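Local coordinates for aminotransferase, class IV (Brucella abortus, PDB 4TVI), which probably transfers amino groups between branched-chain amino acids and 2-oxoglutarate, using a covalently held pyridoxal 5'-phosphate cofactor, at residues A[218-224]-A[270-276]; A[85-89]-A[124-128]. One frame throughout, in Å; residues are numbered along the deposited sequence.

Contact 1. Residues A[218-224]-A[270-276]; sequences SNVFMVR and ADEIFST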
ATOM      1  N   SER A 218       1.285 -12.036  11.781  1.00 16.27           N
ATOM      2  CA  SER A 218       0.362 -13.132  12.071  1.00 15.45           C
ATOM      3  C   SER A 218      -0.531 -12.888  13.283  1.00 17.16           C
ATOM      4  O   SER A 218      -0.182 -12.111  14.167  1.00 13.68           O
ATOM      5  CB  SER A 218       1.161 -14.411  12.298  1.00 16.98           C
ATOM      6  OG  SER A 218       2.065 -14.228  13.378  1.00 18.43           O
ATOM      7  N   ASN A 219      -1.661 -13.592  13.334  1.00 14.91           N
ATOM      8  CA  ASN A 219      -2.530 -13.561  14.506  1.00 16.52           C
ATOM      9  C   ASN A 219      -1.786 -14.072  15.723  1.00 17.30           C
ATOM     10  O   ASN A 219      -0.893 -14.907  15.596  1.00 19.49           O
ATOM     11  CB  ASN A 219      -3.792 -14.393  14.273  1.00 13.99           C
ATOM     12  CG  ASN A 219      -4.722 -13.757  13.268  1.00 16.76           C
ATOM     13  OD1 ASN A 219      -5.057 -14.360  12.252  1.00 13.29           O
ATOM     14  ND2 ASN A 219      -5.152 -12.528  13.550  1.00 17.14           N
ATOM     15  N   VAL A 220      -2.137 -13.561  16.898  1.00 17.03           N
ATOM     16  CA  VAL A 220      -1.424 -13.928  18.115  1.00 15.78           C
ATOM     17  C   VAL A 220      -2.379 -14.543  19.131  1.00 14.87           C
ATOM     18  O   VAL A 220      -3.564 -14.202  19.179  1.00 12.09           O
ATOM     19  CB  VAL A 220      -0.690 -12.710  18.726  1.00 19.79           C
ATOM     20  CG1 VAL A 220      -1.680 -11.723  19.344  1.00 17.57           C
ATOM     21  CG2 VAL A 220       0.351 -13.155  19.753  1.00 22.09           C
ATOM     22  N   PHE A 221      -1.849 -15.487  19.905  1.00 13.61           N
ATOM     23  CA  PHE A 221      -2.576 -16.164  20.968  1.00 14.98           C
ATOM     24  C   PHE A 221      -1.735 -16.165  22.227  1.00 16.06           C
ATOM     25  O   PHE A 221      -0.510 -16.101  22.161  1.00 17.91           O
ATOM     26  CB  PHE A 221      -2.887 -17.615  20.598  1.00 14.65           C
ATOM     27  CG  PHE A 221      -3.990 -17.790  19.592  1.00 14.65           C
ATOM     28  CD1 PHE A 221      -3.776 -17.527  18.247  1.00 16.97           C
ATOM     29  CD2 PHE A 221      -5.225 -18.289  19.988  1.00 14.45           C
ATOM     30  CE1 PHE A 221      -4.786 -17.720  17.316  1.00 16.95           C
ATOM     31  CE2 PHE A 221      -6.242 -18.482  19.071  1.00 15.86           C
ATOM     32  CZ  PHE A 221      -6.020 -18.201  17.726  1.00 17.91           C
ATOM     33  N   MET A 222      -2.389 -16.285  23.374  1.00 15.07           N
ATOM     34  CA  MET A 222      -1.676 -16.531  24.613  1.00 17.11           C
ATOM     35  C   MET A 222      -2.411 -17.552  25.468  1.00 20.41           C
ATOM     36  O   MET A 222      -3.611 -17.778  25.302  1.00 19.68           O
ATOM     37  CB  MET A 222      -1.474 -15.229  25.391  1.00 18.36           C
ATOM     38  CG  MET A 222      -2.757 -14.474  25.693  1.00 17.50           C
ATOM     39  SD  MET A 222      -2.494 -13.141  26.879  1.00 22.67           S
ATOM     40  CE  MET A 222      -2.659 -14.042  28.421  1.00 16.34           C
ATOM     41  N   VAL A 223      -1.669 -18.177  26.374  1.00 23.85           N
ATOM     42  CA  VAL A 223      -2.227 -19.153  27.293  1.00 19.62           C
ATOM     43  C   VAL A 223      -1.972 -18.698  28.717  1.00 21.84           C
ATOM     44  O   VAL A 223      -0.869 -18.276  29.060  1.00 23.73           O
ATOM     45  CB  VAL A 223      -1.620 -20.547  27.082  1.00 19.17           C
ATOM     46  CG1 VAL A 223      -2.320 -21.579  27.978  1.00 19.26           C
ATOM     47  CG2 VAL A 223      -1.714 -20.949  25.607  1.00 16.86           C
ATOM     48  N   ARG A 224      -3.003 -18.772  29.547  1.00 21.41           N
ATOM     49  CA  ARG A 224      -2.881 -18.347  30.928  1.00 22.55           C
ATOM     50  C   ARG A 224      -3.801 -19.206  31.775  1.00 21.14           C
ATOM     51  O   ARG A 224      -5.012 -19.252  31.543  1.00 21.13           O
ATOM     52  CB  ARG A 224      -3.216 -16.857  31.060  1.00 22.44           C
ATOM     53  CG  ARG A 224      -3.127 -16.284  32.465  1.00 26.55           C
ATOM     54  CD  ARG A 224      -3.315 -14.760  32.419  1.00 27.99           C
ATOM     55  NE  ARG A 224      -4.557 -14.413  31.732  1.00 27.21           N
ATOM     56  CZ  ARG A 224      -4.898 -13.190  31.341  1.00 26.51           C
ATOM     57  NH1 ARG A 224      -4.090 -12.158  31.562  1.00 25.13           N
ATOM     58  NH2 ARG A 224      -6.055 -13.004  30.721  1.00 26.65           N
ATOM     59  N   ALA A 270       1.558 -13.978  30.286  1.00 22.79           N
ATOM     60  CA  ALA A 270       1.236 -15.243  29.631  1.00 22.51           C
ATOM     61  C   ALA A 270       2.150 -16.387  30.065  1.00 21.73           C
ATOM     62  O   ALA A 270       3.356 -16.201  30.249  1.00 20.25           O
ATOM     63  CB  ALA A 270       1.289 -15.078  28.128  1.00 20.42           C
ATOM     64  N   ASP A 271       1.560 -17.569  30.233  1.00 21.88           N
ATOM     65  CA  ASP A 271       2.328 -18.788  30.449  1.00 25.46           C
ATOM     66  C   ASP A 271       2.937 -19.210  29.119  1.00 25.14           C
ATOM     67  O   ASP A 271       4.088 -19.647  29.052  1.00 27.79           O
ATOM     68  CB  ASP A 271       1.455 -19.911  31.020  1.00 25.94           C
ATOM     69  CG  ASP A 271       0.856 -19.558  32.367  1.00 28.21           C
ATOM     70  OD1 ASP A 271       1.503 -18.805  33.121  1.00 31.55           O
ATOM     71  OD2 ASP A 271      -0.257 -20.041  32.673  1.00 27.22           O
ATOM     72  N   GLU A 272       2.138 -19.086  28.064  1.00 22.90           N
ATOM     73  CA  GLU A 272       2.587 -19.373  26.706  1.00 21.15           C
ATOM     74  C   GLU A 272       2.088 -18.309  25.747  1.00 20.06           C
ATOM     75  O   GLU A 272       1.031 -17.717  25.953  1.00 19.19           O
ATOM     76  CB  GLU A 272       2.086 -20.742  26.221  1.00 19.49           C
ATOM     77  CG  GLU A 272       2.159 -21.883  27.218  1.00 17.54           C
ATOM     78  CD  GLU A 272       1.589 -23.168  26.643  1.00 18.14           C
ATOM     79  OE1 GLU A 272       1.576 -23.303  25.398  1.00 19.97           O
ATOM     80  OE2 GLU A 272       1.155 -24.043  27.426  1.00 18.53           O
ATOM     81  N   ILE A 273       2.847 -18.093  24.679  1.00 19.51           N
ATOM     82  CA  ILE A 273       2.415 -17.246  23.581  1.00 18.12           C
ATOM     83  C   ILE A 273       2.686 -17.984  22.273  1.00 18.75           C
ATOM     84  O   ILE A 273       3.742 -18.607  22.112  1.00 18.35           O
ATOM     85  CB  ILE A 273       3.144 -15.874  23.566  1.00 18.48           C
ATOM     86  CG1 ILE A 273       3.030 -15.174  24.922  1.00 20.00           C
ATOM     87  CG2 ILE A 273       2.583 -14.976  22.466  1.00 14.05           C
ATOM     88  CD1 ILE A 273       3.753 -13.829  24.984  1.00 20.52           C
ATOM     89  N   PHE A 274       1.732 -17.942  21.351  1.00 15.35           N
ATOM     90  CA  PHE A 274       1.973 -18.501  20.025  1.00 18.07           C
ATOM     91  C   PHE A 274       1.238 -17.727  18.936  1.00 18.48           C
ATOM     92  O   PHE A 274       0.416 -16.854  19.219  1.00 19.47           O
ATOM     93  CB  PHE A 274       1.599 -19.990  19.986  1.00 16.52           C
ATOM     94  CG  PHE A 274       0.121 -20.279  20.132  1.00 16.65           C
ATOM     95  CD1 PHE A 274      -0.441 -20.489  21.386  1.00 14.70           C
ATOM     96  CD2 PHE A 274      -0.688 -20.416  19.012  1.00 17.07           C
ATOM     97  CE1 PHE A 274      -1.788 -20.785  21.520  1.00 12.87           C
ATOM     98  CE2 PHE A 274      -2.038 -20.714  19.137  1.00 14.73           C
ATOM     99  CZ  PHE A 274      -2.586 -20.903  20.397  1.00 17.60           C
ATOM    100  N   SER A 275       1.575 -18.021  17.688  1.00 18.59           N
ATOM    101  CA  SER A 275       0.938 -17.354  16.564  1.00 17.08           C
ATOM    102  C   SER A 275       0.339 -18.381  15.611  1.00 19.86           C
ATOM    103  O   SER A 275       0.728 -19.555  15.620  1.00 19.13           O
ATOM    104  CB  SER A 275       1.936 -16.463  15.826  1.00 19.91           C
ATOM    105  OG  SER A 275       2.901 -17.236  15.138  1.00 22.87           O
ATOM    106  N   THR A 276      -0.621 -17.933  14.805  1.00 18.97           N
ATOM    107  CA  THR A 276      -1.199 -18.767  13.758  1.00 16.24           C
ATOM    108  C   THR A 276      -1.134 -18.025  12.434  1.00 16.68           C
ATOM    109  O   THR A 276      -1.170 -16.797  12.393  1.00 17.84           O
ATOM    110  CB  THR A 276      -2.664 -19.163  14.046  1.00 15.69           C
ATOM    111  OG1 THR A 276      -3.481 -17.985  14.093  1.00 14.60           O
ATOM    112  CG2 THR A 276      -2.779 -19.924  15.368  1.00 13.44           C
TER
HETATM  113  O   HOH W   1       3.671 -16.906  12.581  1.00 48.98           O
HETATM  114  O   HOH W   2      -4.339 -16.994  11.564  1.00 16.62           O
HETATM  115  O   HOH W   3      -1.984 -15.045  10.745  1.00 22.66           O
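The carbonyl oxygen of V223 is gripped by two backbone N-H groups from the facing segment 270-276: D271 N sits 2.8 Å from V223 O, nearly in line with the C=O bond, and E272 N lies 3.3 Å from V223 O. With two residues set against one, this is a classic beta bulge, and it sits at one end of an otherwise regular antiparallel pairing in which F221 bonds F274 in both directions and T276 N reaches N219 O.

F221, V223, E272, F274 and T276 share one face. There the F221 and F274 rings are near parallel, planes 8° apart, but slid so far that they barely overlap. What lies on the face of F274 is the methylene of F221, with F221 CB 3.4 Å from the F274 ring centroid. F274 reaches it because CG stands between its own N and carbonyl carbon (chi1 67°), which swings the ring back over the neighbouring strand. V223 CG2 comes to the edge of F274, 4.1 Å from CE1, while T276 OG1 meets the edge of F221. Helix 241-252 covers F221 through R243 and I247.

Beyond the rings, V223 and E272 run side by side; the carboxylate of E272 is taken up by T299 and the backbone N of V298. On the other face, V220 and I273 touch through their CG2 methyls and pack on F267. Where the pairing ends, one water joins S218 OG, also hydrogen-bonded to T215 OG1, to S275 OG. The whole is an antiparallel strand pair with a classic bulge, inside the mixed sheet of this class-IV aminotransferase.

Contact 2. Residues A[85-89]-A[124-128]; sequences ANDSA and PMYWA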
ATOM      1  N   ALA A  85      -9.655 -14.376  -1.216  1.00 15.55           N
ATOM      2  CA  ALA A  85      -8.998 -13.612  -2.275  1.00 16.43           C
ATOM      3  C   ALA A  85     -10.023 -12.782  -3.041  1.00 16.81           C
ATOM      4  O   ALA A  85      -9.778 -11.614  -3.347  1.00 16.67           O
ATOM      5  CB  ALA A  85      -8.240 -14.535  -3.224  1.00 14.20           C
ATOM      6  N   ASN A  86     -11.179 -13.378  -3.330  1.00 15.54           N
ATOM      7  CA  ASN A  86     -12.246 -12.645  -4.005  1.00 16.15           C
ATOM      8  C   ASN A  86     -12.826 -11.549  -3.122  1.00 18.21           C
ATOM      9  O   ASN A  86     -13.135 -10.457  -3.605  1.00 16.59           O
ATOM     10  CB  ASN A  86     -13.352 -13.594  -4.465  1.00 14.14           C
ATOM     11  CG  ASN A  86     -12.937 -14.424  -5.666  1.00 17.64           C
ATOM     12  OD1 ASN A  86     -11.902 -14.164  -6.279  1.00 15.96           O
ATOM     13  ND2 ASN A  86     -13.748 -15.415  -6.018  1.00 17.14           N
ATOM     14  N   ASP A  87     -12.962 -11.835  -1.828  1.00 17.66           N
ATOM     15  CA  ASP A  87     -13.425 -10.819  -0.881  1.00 18.36           C
ATOM     16  C   ASP A  87     -12.483  -9.619  -0.852  1.00 17.65           C
ATOM     17  O   ASP A  87     -12.922  -8.474  -0.950  1.00 18.66           O
ATOM     18  CB  ASP A  87     -13.547 -11.396   0.527  1.00 16.67           C
ATOM     19  CG  ASP A  87     -14.637 -12.439   0.639  1.00 21.96           C
ATOM     20  OD1 ASP A  87     -15.572 -12.417  -0.190  1.00 25.04           O
ATOM     21  OD2 ASP A  87     -14.553 -13.280   1.560  1.00 22.35           O
ATOM     22  N   SER A  88     -11.190  -9.894  -0.715  1.00 12.68           N
ATOM     23  CA  SER A  88     -10.182  -8.839  -0.669  1.00 12.55           C
ATOM     24  C   SER A  88     -10.199  -8.018  -1.951  1.00 12.75           C
ATOM     25  O   SER A  88     -10.059  -6.795  -1.907  1.00 13.62           O
ATOM     26  CB  SER A  88      -8.785  -9.425  -0.456  1.00 13.72           C
ATOM     27  OG  SER A  88      -8.670 -10.051   0.813  1.00 14.72           O
ATOM     28  N   ALA A  89     -10.368  -8.692  -3.088  1.00 12.49           N
ATOM     29  CA  ALA A  89     -10.406  -7.993  -4.370  1.00 18.93           C
ATOM     30  C   ALA A  89     -11.543  -6.978  -4.393  1.00 17.71           C
ATOM     31  O   ALA A  89     -11.339  -5.815  -4.727  1.00 16.37           O
ATOM     32  CB  ALA A  89     -10.545  -8.978  -5.523  1.00 12.79           C
ATOM     33  N   PRO A 124      -2.634 -16.654  -4.416  1.00 14.41           N
ATOM     34  CA  PRO A 124      -3.499 -16.012  -5.412  1.00 15.13           C
ATOM     35  C   PRO A 124      -3.361 -14.492  -5.354  1.00 16.35           C
ATOM     36  O   PRO A 124      -3.201 -13.951  -4.260  1.00 17.29           O
ATOM     37  CB  PRO A 124      -4.911 -16.440  -4.993  1.00 13.35           C
ATOM     38  CG  PRO A 124      -4.724 -17.516  -3.969  1.00 14.88           C
ATOM     39  CD  PRO A 124      -3.414 -17.249  -3.320  1.00 13.19           C
ATOM     40  N   MET A 125      -3.426 -13.819  -6.499  1.00 15.11           N
ATOM     41  CA  MET A 125      -3.278 -12.365  -6.531  1.00 15.29           C
ATOM     42  C   MET A 125      -4.212 -11.706  -7.549  1.00 17.56           C
ATOM     43  O   MET A 125      -4.338 -12.170  -8.681  1.00 20.87           O
ATOM     44  CB  MET A 125      -1.828 -11.989  -6.841  1.00 17.29           C
ATOM     45  CG  MET A 125      -0.844 -12.319  -5.729  1.00 16.35           C
ATOM     46  SD  MET A 125       0.872 -12.005  -6.191  1.00 18.93           S
ATOM     47  CE  MET A 125       1.088 -13.199  -7.510  1.00 19.75           C
ATOM     48  N   TYR A 126      -4.866 -10.631  -7.125  1.00 15.99           N
ATOM     49  CA  TYR A 126      -5.701  -9.803  -7.991  1.00 17.29           C
ATOM     50  C   TYR A 126      -5.182  -8.371  -7.967  1.00 17.94           C
ATOM     51  O   TYR A 126      -4.709  -7.910  -6.930  1.00 18.84           O
ATOM     52  CB  TYR A 126      -7.156  -9.783  -7.533  1.00 19.05           C
ATOM     53  CG  TYR A 126      -8.007 -10.987  -7.854  1.00 18.36           C
ATOM     54  CD1 TYR A 126      -8.261 -11.365  -9.166  1.00 18.50           C
ATOM     55  CD2 TYR A 126      -8.622 -11.700  -6.836  1.00 18.39           C
ATOM     56  CE1 TYR A 126      -9.074 -12.454  -9.452  1.00 19.55           C
ATOM     57  CE2 TYR A 126      -9.431 -12.777  -7.110  1.00 19.93           C
ATOM     58  CZ  TYR A 126      -9.656 -13.156  -8.417  1.00 19.92           C
ATOM     59  OH  TYR A 126     -10.472 -14.237  -8.677  1.00 21.16           O
ATOM     60  N   TRP A 127      -5.295  -7.665  -9.089  1.00 15.48           N
ATOM     61  CA  TRP A 127      -4.880  -6.267  -9.166  1.00 15.47           C
ATOM     62  C   TRP A 127      -5.510  -5.573 -10.375  1.00 14.61           C
ATOM     63  O   TRP A 127      -5.972  -6.229 -11.309  1.00 16.77           O
ATOM     64  CB  TRP A 127      -3.358  -6.165  -9.238  1.00 13.90           C
ATOM     65  CG  TRP A 127      -2.797  -6.645 -10.550  1.00 18.27           C
ATOM     66  CD1 TRP A 127      -2.512  -5.885 -11.650  1.00 19.58           C
ATOM     67  CD2 TRP A 127      -2.467  -7.997 -10.898  1.00 17.48           C
ATOM     68  NE1 TRP A 127      -2.018  -6.680 -12.659  1.00 21.80           N
ATOM     69  CE2 TRP A 127      -1.983  -7.981 -12.223  1.00 18.83           C
ATOM     70  CE3 TRP A 127      -2.534  -9.219 -10.218  1.00 20.12           C
ATOM     71  CZ2 TRP A 127      -1.561  -9.138 -12.880  1.00 18.06           C
ATOM     72  CZ3 TRP A 127      -2.114 -10.371 -10.875  1.00 21.37           C
ATOM     73  CH2 TRP A 127      -1.636 -10.320 -12.193  1.00 18.76           C
ATOM     74  N   ALA A 128      -5.513  -4.247 -10.368  1.00 15.49           N
ATOM     75  CA  ALA A 128      -6.047  -3.494 -11.500  1.00 16.31           C
ATOM     76  C   ALA A 128      -4.937  -3.109 -12.465  1.00 17.86           C
ATOM     77  O   ALA A 128      -3.889  -2.619 -12.046  1.00 18.43           O
ATOM     78  CB  ALA A 128      -6.780  -2.254 -11.023  1.00 16.04           C
TER
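The Y126 ring turns one edge to helix 78-91: N86 OD1 and A85 O both lie near the ring plane there, A85 O being 3.7 Å from Y126 CD2. A89 CB approaches obliquely, 3.6 Å from Y126 CD2. The ring of F145 meets Y126 at a steep tilt, and I103 of helix 100-111 also packs on it.

Y126 reaches the helix with CG beside its own backbone N (chi1 -78°), its hydroxyl ending at the amide of N86. Y126 OH donates to N86 OD1 at 2.8 Å, in the plane of the amide carbonyl and at 149° to the C=O bond, although the amide and ring planes are 37° apart. Closer to the start of both segments, A85 CB rests against P124 CB, 4.2 Å away.

The segments 85-89 and 124-128 run almost the same way, their axes 8.7 Å apart, and A85 and A89 both point their CB toward the strand.

L98 completes the polar set: its backbone N bonds Y126 OH and its O bonds N86 ND2. The hydroxyl therefore gives its proton to N86 while accepting from L98, and both ends of the amide are engaged. For these buried polar groups the bonds fix the flip of the N86 amide and should hold the phenol in its orientation.

Both segments of contact 2 come earlier in the chain than those of contact 1, and the two contacts lie on opposite sides of its centre, 29 Å between centres and about 13 Å between nearest atoms. They share no sheet: 124-128 belongs to the five-stranded antiparallel sheet with helix 78-91 laid against it, whereas 218-224 and 270-276 are neighbours in the mixed sheet of the later part of the chain. The lysine carrying the cofactor, position 180, falls between them in sequence, and S88 on the helix of contact 2 bonds its backbone N. Each contact lies in a different one of the two parts of the class-IV aminotransferase fold.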